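Local coordinates for protein T cell receptor mu chain (Monodelphis domestica, PDB 7L15) that pairs with a T cell receptor gamma chain to form the marsupial gamma mu receptor and probably takes part in antigen recognition, at residues Thr16-Ser21 with Leu34-Ser39; Leu48-Trp53 with Asn86-Gln91; His104-Val109 with Asp116-Gly121; Gly23-Ala28 with Arg125-Pro130. All blocks are in the same frame, centred on the assembly; numbering follows the deposited sequence.

Interaction 1: residues Thr16-Ser21 with Leu34-Ser39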
loop_
_atom_site.group_PDB
_atom_site.type_symbol
_atom_site.label_atom_id
_atom_site.label_comp_id
_atom_site.label_asym_id
_atom_site.label_seq_id
_atom_site.Cartn_x
_atom_site.Cartn_y
_atom_site.Cartn_z
ATOM N N THR A 16 -24.776 4.947 -14.136
ATOM C CA THR A 16 -23.393 5.408 -14.289
ATOM C C THR A 16 -22.521 4.223 -14.688
ATOM O O THR A 16 -22.140 3.412 -13.847
ATOM C CB THR A 16 -22.880 6.051 -13.008
ATOM O OG1 THR A 16 -23.715 7.158 -12.663
ATOM C CG2 THR A 16 -21.447 6.518 -13.202
ATOM N N LEU A 17 -22.207 4.120 -15.974
ATOM C CA LEU A 17 -21.340 3.073 -16.494
ATOM C C LEU A 17 -20.004 3.705 -16.869
ATOM O O LEU A 17 -19.959 4.660 -17.658
ATOM C CB LEU A 17 -21.980 2.390 -17.706
ATOM C CG LEU A 17 -23.448 1.992 -17.533
ATOM C CD1 LEU A 17 -24.025 1.446 -18.844
ATOM C CD2 LEU A 17 -23.594 0.993 -16.380
ATOM N N LEU A 18 -18.925 3.174 -16.315
ATOM C CA LEU A 18 -17.583 3.695 -16.560
ATOM C C LEU A 18 -16.662 2.503 -16.738
ATOM O O LEU A 18 -16.694 1.577 -15.922
ATOM C CB LEU A 18 -17.080 4.571 -15.392
ATOM C CG LEU A 18 -18.013 5.632 -14.774
ATOM C CD1 LEU A 18 -17.525 6.014 -13.387
ATOM C CD2 LEU A 18 -18.068 6.859 -15.642
ATOM N N THR A 19 -15.841 2.534 -17.782
ATOM C CA THR A 19 -14.933 1.438 -18.095
ATOM C C THR A 19 -13.589 2.038 -18.466
ATOM O O THR A 19 -13.479 2.722 -19.494
ATOM C CB THR A 19 -15.479 0.582 -19.243
ATOM O OG1 THR A 19 -16.761 0.097 -18.872
ATOM C CG2 THR A 19 -14.581 -0.597 -19.507
ATOM N N GLU A 20 -12.579 1.794 -17.629
ATOM C CA GLU A 20 -11.245 2.330 -17.859
ATOM C C GLU A 20 -10.421 1.355 -18.685
ATOM O O GLU A 20 -10.518 0.132 -18.521
ATOM C CB GLU A 20 -10.527 2.626 -16.537
ATOM C CG GLU A 20 -11.336 3.462 -15.551
ATOM C CD GLU A 20 -12.276 2.637 -14.685
ATOM O OE1 GLU A 20 -12.631 1.498 -15.084
ATOM O OE2 GLU A 20 -12.627 3.121 -13.584
ATOM N N SER A 21 -9.603 1.905 -19.575
ATOM C CA SER A 21 -8.682 1.101 -20.356
ATOM C C SER A 21 -7.373 1.873 -20.498
ATOM O O SER A 21 -7.302 3.068 -20.209
ATOM C CB SER A 21 -9.295 0.750 -21.709
ATOM O OG SER A 21 -9.623 1.934 -22.412
ATOM N N LEU A 34 -4.640 7.061 -20.234
ATOM C CA LEU A 34 -5.770 6.190 -19.953
ATOM C C LEU A 34 -7.033 6.756 -20.580
ATOM O O LEU A 34 -7.169 7.968 -20.770
ATOM C CB LEU A 34 -5.983 6.005 -18.444
ATOM C CG LEU A 34 -4.780 5.448 -17.668
ATOM C CD1 LEU A 34 -5.126 5.115 -16.221
ATOM C CD2 LEU A 34 -4.223 4.220 -18.357
ATOM N N LYS A 35 -7.962 5.865 -20.893
ATOM C CA LYS A 35 -9.260 6.251 -21.418
ATOM C C LYS A 35 -10.340 5.716 -20.486
ATOM O O LYS A 35 -10.213 4.617 -19.943
ATOM C CB LYS A 35 -9.467 5.723 -22.853
ATOM C CG LYS A 35 -10.879 5.941 -23.374
ATOM C CD LYS A 35 -10.990 5.730 -24.880
ATOM C CE LYS A 35 -10.616 4.320 -25.273
ATOM N NZ LYS A 35 -11.297 3.920 -26.528
ATOM N N CYS A 36 -11.388 6.501 -20.281
ATOM C CA CYS A 36 -12.575 6.053 -19.563
ATOM C C CYS A 36 -13.781 6.249 -20.475
ATOM O O CYS A 36 -14.183 7.380 -20.739
ATOM C CB CYS A 36 -12.747 6.810 -18.256
ATOM S SG CYS A 36 -14.330 6.439 -17.364
ATOM N N GLN A 37 -14.350 5.141 -20.948
ATOM C CA GLN A 37 -15.562 5.148 -21.755
ATOM C C GLN A 37 -16.779 5.202 -20.837
ATOM O O GLN A 37 -16.948 4.322 -19.982
ATOM C CB GLN A 37 -15.606 3.893 -22.622
ATOM C CG GLN A 37 -16.864 3.785 -23.456
ATOM C CD GLN A 37 -16.862 4.762 -24.597
ATOM O OE1 GLN A 37 -16.112 4.594 -25.557
ATOM N NE2 GLN A 37 -17.679 5.807 -24.494
ATOM N N THR A 38 -17.621 6.221 -21.000
ATOM C CA THR A 38 -18.793 6.365 -20.152
ATOM C C THR A 38 -20.067 6.058 -20.927
ATOM O O THR A 38 -20.103 6.088 -22.160
ATOM C CB THR A 38 -18.893 7.773 -19.558
ATOM O OG1 THR A 38 -19.380 8.676 -20.547
ATOM C CG2 THR A 38 -17.556 8.239 -19.095
ATOM N N SER A 39 -21.122 5.765 -20.176
ATOM C CA SER A 39 -22.429 5.526 -20.764
ATOM C C SER A 39 -23.472 5.588 -19.662
ATOM O O SER A 39 -23.159 5.421 -18.480
ATOM C CB SER A 39 -22.498 4.171 -21.480
ATOM O OG SER A 39 -23.639 4.128 -22.318
#
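E20 lies across from C36, its CA 3.3 Å from K35 O, and Q37 lies across from T19 on the other face of the sheet; these two residues carry the flat side-chain groups, and both groups are hydrogen-bonded by partners beyond the two strands. E20 OE2 accepts from the backbone N of C105, and E20 OE1 accepts weakly from G123 N. The Q37 amide takes Q87 NE2 at its oxygen and gives its NH2 to K85 O and, weakly, to T38 O. In E20 a turn about CB-CG (chi2 85°) carries the carboxylate to the backbone N of C105.

Between the strands, L18 meets C36 and T38 on the face of E20. Its CB lies 3.9 Å from C36 SG, and its CD2 meets T38 CG2 at 3.8 Å as the two side chains cross at a slant. On the other face, S21 OG rests 3.8 Å from K35 CB. The L17 side chain folds over the end of the pairing, its CB 3.3 Å from S39 O.

Six backbone bonds join the strands, two at each of the pairs L17-S39, T19-Q37 and S21-K35. The straightest runs from K35 N to S21 O (3.0 Å, 171° at the hydrogen). The leading strand thus runs antiparallel to the strand whose C36 forms the intersheet disulfide with C105, the A-B pairing of an immunoglobulin V domain.

Interaction 2: residues Leu48-Trp53 with Asn86-Gln91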
loop_
_atom_site.group_PDB
_atom_site.type_symbol
_atom_site.label_atom_id
_atom_site.label_comp_id
_atom_site.label_asym_id
_atom_site.label_seq_id
_atom_site.Cartn_x
_atom_site.Cartn_y
_atom_site.Cartn_z
ATOM N N LEU A 48 -16.540 14.461 -13.804
ATOM C CA LEU A 48 -15.771 13.228 -13.898
ATOM C C LEU A 48 -14.354 13.461 -13.385
ATOM O O LEU A 48 -13.760 14.505 -13.660
ATOM C CB LEU A 48 -15.729 12.738 -15.369
ATOM C CG LEU A 48 -17.104 12.436 -15.969
ATOM C CD1 LEU A 48 -17.038 11.894 -17.377
ATOM C CD2 LEU A 48 -17.749 11.429 -15.084
ATOM N N ASP A 49 -13.790 12.464 -12.692
ATOM C CA ASP A 49 -12.473 12.571 -12.060
ATOM C C ASP A 49 -11.698 11.267 -12.228
ATOM O O ASP A 49 -12.253 10.212 -12.549
ATOM C CB ASP A 49 -12.566 12.866 -10.553
ATOM C CG ASP A 49 -13.370 14.112 -10.228
ATOM O OD1 ASP A 49 -13.358 15.055 -11.034
ATOM O OD2 ASP A 49 -14.010 14.146 -9.151
ATOM N N TRP A 50 -10.402 11.337 -11.951
ATOM C CA TRP A 50 -9.537 10.163 -11.883
ATOM C C TRP A 50 -8.970 10.054 -10.477
ATOM O O TRP A 50 -8.454 11.041 -9.939
ATOM C CB TRP A 50 -8.391 10.264 -12.889
ATOM C CG TRP A 50 -8.798 10.081 -14.321
ATOM C CD1 TRP A 50 -9.084 11.061 -15.234
ATOM C CD2 TRP A 50 -8.932 8.835 -15.016
ATOM N NE1 TRP A 50 -9.378 10.497 -16.452
ATOM C CE2 TRP A 50 -9.298 9.133 -16.340
ATOM C CE3 TRP A 50 -8.774 7.500 -14.647
ATOM C CZ2 TRP A 50 -9.501 8.147 -17.290
ATOM C CZ3 TRP A 50 -8.986 6.512 -15.600
ATOM C CH2 TRP A 50 -9.344 6.846 -16.903
ATOM N N TYR A 51 -9.077 8.863 -9.881
ATOM C CA TYR A 51 -8.521 8.567 -8.566
ATOM C C TYR A 51 -7.551 7.402 -8.677
ATOM O O TYR A 51 -7.802 6.455 -9.431
ATOM C CB TYR A 51 -9.617 8.213 -7.552
ATOM C CG TYR A 51 -10.288 9.411 -6.955
ATOM C CD1 TYR A 51 -11.193 10.152 -7.684
ATOM C CD2 TYR A 51 -10.005 9.810 -5.654
ATOM C CE1 TYR A 51 -11.797 11.274 -7.140
ATOM C CE2 TYR A 51 -10.594 10.915 -5.107
ATOM C CZ TYR A 51 -11.492 11.645 -5.851
ATOM O OH TYR A 51 -12.084 12.750 -5.301
ATOM N N LEU A 52 -6.464 7.474 -7.897
ATOM C CA LEU A 52 -5.446 6.432 -7.796
ATOM C C LEU A 52 -5.634 5.629 -6.509
ATOM O O LEU A 52 -5.489 6.171 -5.407
ATOM C CB LEU A 52 -4.041 7.041 -7.826
ATOM C CG LEU A 52 -2.922 5.997 -7.678
ATOM C CD1 LEU A 52 -3.050 4.882 -8.744
ATOM C CD2 LEU A 52 -1.529 6.635 -7.718
ATOM N N TRP A 53 -5.934 4.342 -6.646
ATOM C CA TRP A 53 -6.090 3.419 -5.519
ATOM C C TRP A 53 -4.868 2.511 -5.501
ATOM O O TRP A 53 -4.831 1.495 -6.193
ATOM C CB TRP A 53 -7.382 2.588 -5.629
ATOM C CG TRP A 53 -8.626 3.380 -5.423
ATOM C CD1 TRP A 53 -9.075 4.417 -6.184
ATOM C CD2 TRP A 53 -9.598 3.185 -4.396
ATOM N NE1 TRP A 53 -10.273 4.888 -5.689
ATOM C CE2 TRP A 53 -10.614 4.143 -4.593
ATOM C CE3 TRP A 53 -9.709 2.291 -3.333
ATOM C CZ2 TRP A 53 -11.708 4.238 -3.763
ATOM C CZ3 TRP A 53 -10.793 2.378 -2.514
ATOM C CH2 TRP A 53 -11.785 3.351 -2.728
ATOM N N ASN A 86 -18.308 10.420 -25.639
ATOM C CA ASN A 86 -18.592 10.251 -24.212
ATOM C C ASN A 86 -17.405 9.628 -23.459
ATOM O O ASN A 86 -17.573 8.782 -22.579
ATOM C CB ASN A 86 -19.860 9.419 -24.000
ATOM C CG ASN A 86 -21.143 10.176 -24.350
ATOM O OD1 ASN A 86 -21.118 11.235 -24.968
ATOM N ND2 ASN A 86 -22.276 9.622 -23.936
ATOM N N GLN A 87 -16.196 10.067 -23.776
ATOM C CA GLN A 87 -14.995 9.565 -23.119
ATOM C C GLN A 87 -14.268 10.698 -22.407
ATOM O O GLN A 87 -14.371 11.861 -22.809
ATOM C CB GLN A 87 -14.046 8.913 -24.133
ATOM C CG GLN A 87 -14.686 7.809 -24.966
ATOM C CD GLN A 87 -13.896 7.540 -26.230
ATOM O OE1 GLN A 87 -13.246 8.438 -26.764
ATOM N NE2 GLN A 87 -13.939 6.306 -26.709
ATOM N N ILE A 88 -13.545 10.358 -21.332
ATOM C CA ILE A 88 -12.540 11.254 -20.767
ATOM C C ILE A 88 -11.223 10.503 -20.682
ATOM O O ILE A 88 -11.187 9.275 -20.588
ATOM C CB ILE A 88 -12.887 11.827 -19.377
ATOM C CG1 ILE A 88 -12.643 10.793 -18.270
ATOM C CG2 ILE A 88 -14.298 12.347 -19.353
ATOM C CD1 ILE A 88 -12.409 11.424 -16.912
ATOM N N PHE A 89 -10.135 11.267 -20.709
ATOM C CA PHE A 89 -8.788 10.724 -20.763
ATOM C C PHE A 89 -7.960 11.235 -19.600
ATOM O O PHE A 89 -8.256 12.276 -19.008
ATOM C CB PHE A 89 -8.109 11.074 -22.073
ATOM C CG PHE A 89 -8.921 10.708 -23.264
ATOM C CD1 PHE A 89 -9.893 11.581 -23.752
ATOM C CD2 PHE A 89 -8.749 9.476 -23.883
ATOM C CE1 PHE A 89 -10.667 11.237 -24.842
ATOM C CE2 PHE A 89 -9.525 9.118 -24.977
ATOM C CZ PHE A 89 -10.483 10.003 -25.462
ATOM N N LEU A 90 -6.936 10.461 -19.263
ATOM C CA LEU A 90 -5.952 10.838 -18.266
ATOM C C LEU A 90 -4.582 10.823 -18.919
ATOM O O LEU A 90 -4.268 9.928 -19.712
ATOM C CB LEU A 90 -5.988 9.887 -17.071
ATOM C CG LEU A 90 -4.849 9.983 -16.058
ATOM C CD1 LEU A 90 -4.984 11.245 -15.268
ATOM C CD2 LEU A 90 -4.849 8.788 -15.103
ATOM N N GLN A 91 -3.766 11.814 -18.605
ATOM C CA GLN A 91 -2.388 11.792 -19.061
ATOM C C GLN A 91 -1.467 12.125 -17.906
ATOM O O GLN A 91 -1.662 13.134 -17.228
ATOM C CB GLN A 91 -2.145 12.764 -20.208
ATOM C CG GLN A 91 -0.669 12.861 -20.515
ATOM C CD GLN A 91 -0.354 13.782 -21.674
ATOM O OE1 GLN A 91 -0.454 13.382 -22.841
ATOM N NE2 GLN A 91 0.043 15.020 -21.361
#
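Strands 48-53 and 87-91 run in roughly the same direction, their axes 8.4 Å apart at closest approach and turned by 40°, so side chains rather than backbones bridge the space from W50 and L48 to I88 and L90. The W50 indole is the centre of the contact. L90 CB sits over one face of it, 3.5 Å from the centroid of the five-membered ring and only 13° from the ring normal, a CH-pi contact. Both methyls follow along the indole, L90 CD1 by W50 CG and L90 CD2 by W50 CD2 and W50 CE3.

I88 reaches the pyrrole end of the indole instead: its CD1 lies 3.2 Å from W50 NE1 and 3.7 Å from W50 CD1. With CG1 of I88 set between the backbone N and the carbonyl carbon (chi1 78°), its CG2 branch is left to meet L48, and CG2 comes within 3.4 Å of L48 CD1, tighter than an ordinary van der Waals contact.

C36 and L34 also lie against the W50 ring, which places it beside the disulfide, as is the rule for the core tryptophan of an immunoglobulin V domain. The contact is held chiefly by dispersion and close fit, with the ring's pi electrons meeting aliphatic C-H groups, an arrangement that joins two facing sheets without needing backbone bonds between them.

Interaction 3: residues His104-Val109 with Asp116-Gly121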
loop_
_atom_site.group_PDB
_atom_site.type_symbol
_atom_site.label_atom_id
_atom_site.label_comp_id
_atom_site.label_asym_id
_atom_site.label_seq_id
_atom_site.Cartn_x
_atom_site.Cartn_y
_atom_site.Cartn_z
ATOM N N HIS A 104 -8.812 4.584 -11.293
ATOM C CA HIS A 104 -10.263 4.555 -11.387
ATOM C C HIS A 104 -10.776 5.862 -11.969
ATOM O O HIS A 104 -10.345 6.943 -11.564
ATOM C CB HIS A 104 -10.902 4.323 -10.015
ATOM C CG HIS A 104 -10.652 2.961 -9.460
ATOM N ND1 HIS A 104 -11.553 1.928 -9.592
ATOM C CD2 HIS A 104 -9.589 2.450 -8.791
ATOM C CE1 HIS A 104 -11.071 0.849 -9.002
ATOM N NE2 HIS A 104 -9.882 1.138 -8.508
ATOM N N CYS A 105 -11.666 5.742 -12.942
ATOM C CA CYS A 105 -12.556 6.817 -13.344
ATOM C C CYS A 105 -13.684 6.957 -12.317
ATOM O O CYS A 105 -14.199 5.959 -11.804
ATOM C CB CYS A 105 -13.104 6.463 -14.723
ATOM S SG CYS A 105 -14.122 7.598 -15.661
ATOM N N ALA A 106 -14.063 8.191 -12.002
ATOM C CA ALA A 106 -15.106 8.427 -11.005
ATOM C C ALA A 106 -16.075 9.503 -11.481
ATOM O O ALA A 106 -15.664 10.463 -12.132
ATOM C CB ALA A 106 -14.508 8.850 -9.651
ATOM N N ARG A 107 -17.358 9.346 -11.132
ATOM C CA ARG A 107 -18.389 10.338 -11.395
ATOM C C ARG A 107 -18.988 10.799 -10.075
ATOM O O ARG A 107 -19.366 9.972 -9.236
ATOM C CB ARG A 107 -19.506 9.787 -12.301
ATOM C CG ARG A 107 -20.703 10.770 -12.469
ATOM C CD ARG A 107 -21.838 10.222 -13.355
ATOM N NE ARG A 107 -22.905 11.202 -13.611
ATOM C CZ ARG A 107 -24.214 10.957 -13.482
ATOM N NH1 ARG A 107 -24.649 9.759 -13.105
ATOM N NH2 ARG A 107 -25.105 11.915 -13.757
ATOM N N ARG A 108 -19.093 12.111 -9.903
ATOM C CA ARG A 108 -19.764 12.664 -8.739
ATOM C C ARG A 108 -21.270 12.647 -8.975
ATOM O O ARG A 108 -21.742 13.092 -10.024
ATOM C CB ARG A 108 -19.263 14.083 -8.461
ATOM C CG ARG A 108 -19.972 14.752 -7.297
ATOM C CD ARG A 108 -19.272 16.050 -6.905
ATOM N NE ARG A 108 -19.884 16.581 -5.700
ATOM C CZ ARG A 108 -19.241 17.269 -4.767
ATOM N NH1 ARG A 108 -17.940 17.513 -4.888
ATOM N NH2 ARG A 108 -19.902 17.688 -3.699
ATOM N N VAL A 109 -22.013 12.096 -8.015
ATOM C CA VAL A 109 -23.450 11.854 -8.132
ATOM C C VAL A 109 -24.122 12.263 -6.826
ATOM O O VAL A 109 -23.646 11.905 -5.746
ATOM C CB VAL A 109 -23.743 10.371 -8.447
ATOM C CG1 VAL A 109 -25.211 10.052 -8.272
ATOM C CG2 VAL A 109 -23.277 10.023 -9.863
ATOM N N ASP A 116 -22.917 14.125 -1.643
ATOM C CA ASP A 116 -22.668 13.474 -2.923
ATOM C C ASP A 116 -21.719 12.295 -2.748
ATOM O O ASP A 116 -20.876 12.267 -1.845
ATOM C CB ASP A 116 -22.081 14.472 -3.935
ATOM C CG ASP A 116 -23.121 15.459 -4.468
ATOM O OD1 ASP A 116 -24.289 15.377 -4.036
ATOM O OD2 ASP A 116 -22.781 16.307 -5.324
ATOM N N LYS A 117 -21.864 11.307 -3.617
ATOM C CA LYS A 117 -20.940 10.185 -3.659
ATOM C C LYS A 117 -20.153 10.181 -4.964
ATOM O O LYS A 117 -20.519 10.821 -5.957
ATOM C CB LYS A 117 -21.662 8.843 -3.512
ATOM C CG LYS A 117 -22.710 8.623 -4.585
ATOM C CD LYS A 117 -23.448 7.279 -4.456
ATOM C CE LYS A 117 -24.371 7.090 -5.673
ATOM N NZ LYS A 117 -24.933 5.714 -5.831
ATOM N N LEU A 118 -19.055 9.446 -4.928
ATOM C CA LEU A 118 -18.321 9.049 -6.110
ATOM C C LEU A 118 -18.791 7.652 -6.486
ATOM O O LEU A 118 -18.924 6.790 -5.614
ATOM C CB LEU A 118 -16.818 9.063 -5.830
ATOM C CG LEU A 118 -16.281 10.474 -5.573
ATOM C CD1 LEU A 118 -14.794 10.446 -5.225
ATOM C CD2 LEU A 118 -16.532 11.288 -6.834
ATOM N N VAL A 119 -19.121 7.459 -7.763
ATOM C CA VAL A 119 -19.305 6.136 -8.342
ATOM C C VAL A 119 -18.043 5.836 -9.124
ATOM O O VAL A 119 -17.562 6.693 -9.877
ATOM C CB VAL A 119 -20.557 6.051 -9.239
ATOM C CG1 VAL A 119 -20.774 4.605 -9.724
ATOM C CG2 VAL A 119 -21.771 6.503 -8.494
ATOM N N PHE A 120 -17.484 4.647 -8.916
ATOM C CA PHE A 120 -16.223 4.244 -9.521
ATOM C C PHE A 120 -16.445 3.101 -10.507
ATOM O O PHE A 120 -17.358 2.289 -10.347
ATOM C CB PHE A 120 -15.210 3.783 -8.466
ATOM C CG PHE A 120 -14.716 4.879 -7.542
ATOM C CD1 PHE A 120 -13.658 5.695 -7.915
ATOM C CD2 PHE A 120 -15.268 5.050 -6.287
ATOM C CE1 PHE A 120 -13.190 6.678 -7.072
ATOM C CE2 PHE A 120 -14.791 6.039 -5.427
ATOM C CZ PHE A 120 -13.757 6.849 -5.826
ATOM N N GLY A 121 -15.593 3.029 -11.530
ATOM C CA GLY A 121 -15.520 1.845 -12.361
ATOM C C GLY A 121 -14.586 0.812 -11.757
ATOM O O GLY A 121 -14.041 0.981 -10.667
#
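Charge and polar side chains grip the two ends of the pairing, between R108 and D116 and between H104 and G121. R108 starts with CG anti to its backbone N (chi1 177°) and runs extended, which carries NE out to D116. There NE gives a nearly straight salt-bridge hydrogen bond to the anti lone pair of D116 OD2 (2.9 Å, 174° at the hydrogen). The acceptor lies in the guanidinium plane, while the carboxylate plane stands 81° to it. G112 N holds D116 OD1 and D113 O holds R108 NH2. At the far end, H104 ND1 donates to G121 O at 2.9 Å; the oxygen is in the ring plane, but the donor sits above the carbonyl plane.

Antiparallel backbone bonds come in pairs at R107-V119 and V109-K117, with a longer one from G121 N to C105 O at 3.3 Å. These are the F and G strands of the V domain, which carry the third complementarity-determining loop, with F120 and G121 opening the FGXG motif.

Among apolar contacts, A106 CB meets F120 CE1 at 3.6 Å. On the other face the V109 and V119 side chains cross at a slant, CG2 to CG2 4.1 Å. W100 of the gamma chain makes a cation-pi contact with R108, and the hydroxyl of Y38 of the gamma chain hydrogen-bonds to L118 N.

Interaction 4: residues Gly23-Ala28 with Arg125-Pro130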
loop_
_atom_site.group_PDB
_atom_site.type_symbol
_atom_site.label_atom_id
_atom_site.label_comp_id
_atom_site.label_asym_id
_atom_site.label_seq_id
_atom_site.Cartn_x
_atom_site.Cartn_y
_atom_site.Cartn_z
ATOM N N GLY A 23 -4.390 0.395 -19.099
ATOM C CA GLY A 23 -3.460 -0.065 -18.084
ATOM C C GLY A 23 -2.424 -1.021 -18.652
ATOM O O GLY A 23 -2.488 -1.432 -19.808
ATOM N N GLY A 24 -1.443 -1.362 -17.817
ATOM C CA GLY A 24 -0.414 -2.315 -18.181
ATOM C C GLY A 24 0.890 -1.979 -17.477
ATOM O O GLY A 24 0.907 -1.289 -16.462
ATOM N N THR A 25 1.985 -2.475 -18.030
ATOM C CA THR A 25 3.303 -2.230 -17.448
ATOM C C THR A 25 4.013 -1.155 -18.249
ATOM O O THR A 25 4.100 -1.246 -19.474
ATOM C CB THR A 25 4.130 -3.505 -17.414
ATOM O OG1 THR A 25 3.448 -4.459 -16.613
ATOM C CG2 THR A 25 5.525 -3.248 -16.806
ATOM N N TYR A 26 4.452 -0.110 -17.562
ATOM C CA TYR A 26 5.089 1.031 -18.190
ATOM C C TYR A 26 6.504 1.179 -17.652
ATOM O O TYR A 26 6.811 0.759 -16.534
ATOM C CB TYR A 26 4.298 2.322 -17.937
ATOM C CG TYR A 26 2.980 2.407 -18.697
ATOM C CD1 TYR A 26 1.839 1.721 -18.253
ATOM C CD2 TYR A 26 2.864 3.201 -19.838
ATOM C CE1 TYR A 26 0.630 1.803 -18.945
ATOM C CE2 TYR A 26 1.672 3.281 -20.531
ATOM C CZ TYR A 26 0.561 2.581 -20.085
ATOM O OH TYR A 26 -0.609 2.683 -20.792
ATOM N N GLN A 27 7.365 1.781 -18.454
ATOM C CA GLN A 27 8.705 2.129 -18.012
ATOM C C GLN A 27 8.683 3.529 -17.427
ATOM O O GLN A 27 8.001 4.419 -17.950
ATOM C CB GLN A 27 9.702 2.073 -19.174
ATOM C CG GLN A 27 9.835 0.699 -19.814
ATOM C CD GLN A 27 10.718 0.723 -21.050
ATOM O OE1 GLN A 27 11.361 1.736 -21.363
ATOM N NE2 GLN A 27 10.750 -0.389 -21.764
ATOM N N ALA A 28 9.444 3.716 -16.349
ATOM C CA ALA A 28 9.620 5.034 -15.766
ATOM C C ALA A 28 10.084 6.033 -16.820
ATOM O O ALA A 28 10.846 5.694 -17.733
ATOM C CB ALA A 28 10.628 4.968 -14.610
ATOM N N ARG A 125 -5.194 -1.440 -14.088
ATOM C CA ARG A 125 -3.985 -1.608 -13.299
ATOM C C ARG A 125 -2.768 -1.058 -14.022
ATOM O O ARG A 125 -2.494 -1.433 -15.163
ATOM C CB ARG A 125 -3.737 -3.079 -12.989
ATOM C CG ARG A 125 -2.634 -3.227 -11.961
ATOM C CD ARG A 125 -2.114 -4.633 -11.799
ATOM N NE ARG A 125 -1.101 -4.630 -10.747
ATOM C CZ ARG A 125 -0.396 -5.691 -10.376
ATOM N NH1 ARG A 125 -0.600 -6.855 -10.980
ATOM N NH2 ARG A 125 0.510 -5.583 -9.402
ATOM N N VAL A 126 -1.999 -0.221 -13.344
ATOM C CA VAL A 126 -0.769 0.307 -13.917
ATOM C C VAL A 126 0.405 -0.150 -13.074
ATOM O O VAL A 126 0.415 0.040 -11.851
ATOM C CB VAL A 126 -0.805 1.838 -14.025
ATOM C CG1 VAL A 126 0.585 2.382 -14.343
ATOM C CG2 VAL A 126 -1.841 2.246 -15.060
ATOM N N ILE A 127 1.393 -0.741 -13.735
ATOM C CA ILE A 127 2.647 -1.153 -13.107
ATOM C C ILE A 127 3.769 -0.350 -13.747
ATOM O O ILE A 127 3.987 -0.439 -14.960
ATOM C CB ILE A 127 2.907 -2.660 -13.269
ATOM C CG1 ILE A 127 1.820 -3.479 -12.575
ATOM C CG2 ILE A 127 4.262 -3.038 -12.684
ATOM C CD1 ILE A 127 1.776 -4.910 -13.071
ATOM N N VAL A 128 4.476 0.433 -12.947
ATOM C CA VAL A 128 5.626 1.176 -13.433
ATOM C C VAL A 128 6.871 0.413 -13.014
ATOM O O VAL A 128 7.003 -0.004 -11.855
ATOM C CB VAL A 128 5.640 2.615 -12.894
ATOM C CG1 VAL A 128 6.828 3.403 -13.497
ATOM C CG2 VAL A 128 4.315 3.327 -13.244
ATOM N N GLU A 129 7.770 0.200 -13.951
ATOM C CA GLU A 129 9.012 -0.491 -13.657
ATOM C C GLU A 129 10.163 0.366 -14.147
ATOM O O GLU A 129 9.957 1.288 -14.940
ATOM C CB GLU A 129 9.038 -1.883 -14.297
ATOM C CG GLU A 129 9.095 -1.872 -15.792
ATOM C CD GLU A 129 8.970 -3.275 -16.367
ATOM O OE1 GLU A 129 9.003 -3.396 -17.614
ATOM O OE2 GLU A 129 8.836 -4.242 -15.562
ATOM N N PRO A 130 11.369 0.138 -13.640
ATOM C CA PRO A 130 12.496 0.985 -14.039
ATOM C C PRO A 130 12.758 0.908 -15.533
ATOM O O PRO A 130 12.509 -0.108 -16.187
ATOM C CB PRO A 130 13.680 0.420 -13.242
ATOM C CG PRO A 130 13.147 -0.744 -12.454
ATOM C CD PRO A 130 11.670 -0.659 -12.439
#
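T25 and E129 cross at about a right angle on one face of the sheet: the T25 methyl CG2 points at the glutamate's carboxylate carbon, CG2 to E129 CD 3.5 Å, and lies about equally far from both of its oxygens. The E129 chain reaches it by starting between its backbone N and carbonyl carbon (chi1 68°) and then running extended, which also brings its CG close to Y26 O. T25's other branch serves the next neighbour on this face, OG1 standing 3.8 Å from I127 CB, with the two side chains crossing at a slant. I127 in turn lays its CD1 over the centre of one face of the R125 guanidinium.

On the reverse face Y26 and V126 also meet at a slant, Y26 CD1 to V126 CG1 4.2 Å, while the Y26 hydroxyl is hydrogen-bonded to G22 O. L32 and L95 lie against the same ring. Further along, V128 CG1 approaches A28 N at 3.9 Å.

The backbones beneath pair in parallel. The leading strand of a V-set domain often changes sheets, its second part joining the G strand, and here residues 24-27 pair in this way with 126-129. I127 N donates to G24 O (2.8 Å, 175° at the hydrogen) and Y26 N donates to I127 O at 2.7 Å; E129 N to Y26 O and A28 N to E129 O continue the pattern. G24 N to R125 O is weak. The positive phi of G24 (149°) suits a glycine and marks the start of this pairing.

All four contacts lie in the V domain. Interactions 1 and 4 share the leading strand 17-27, which pairs first with strand 32-39 and then with strand 124-129; their centres are about 20 Å apart and their segments alternate along the chain. Interaction 1 closes before interaction 2 opens, and 2 before 3; interactions 2 and 3 fall wholly between the two segments of interaction 4. Interaction 2 lies between the two sheets, its centre about 8 Å from that of interaction 1 and 10 Å from that of interaction 3. The C36-C105 disulfide ties 1 to 3. Interactions 2 and 3 both reach the gamma chain, whereas 1 and 4 touch no other chain, so the sandwich core is joined to the pairing face.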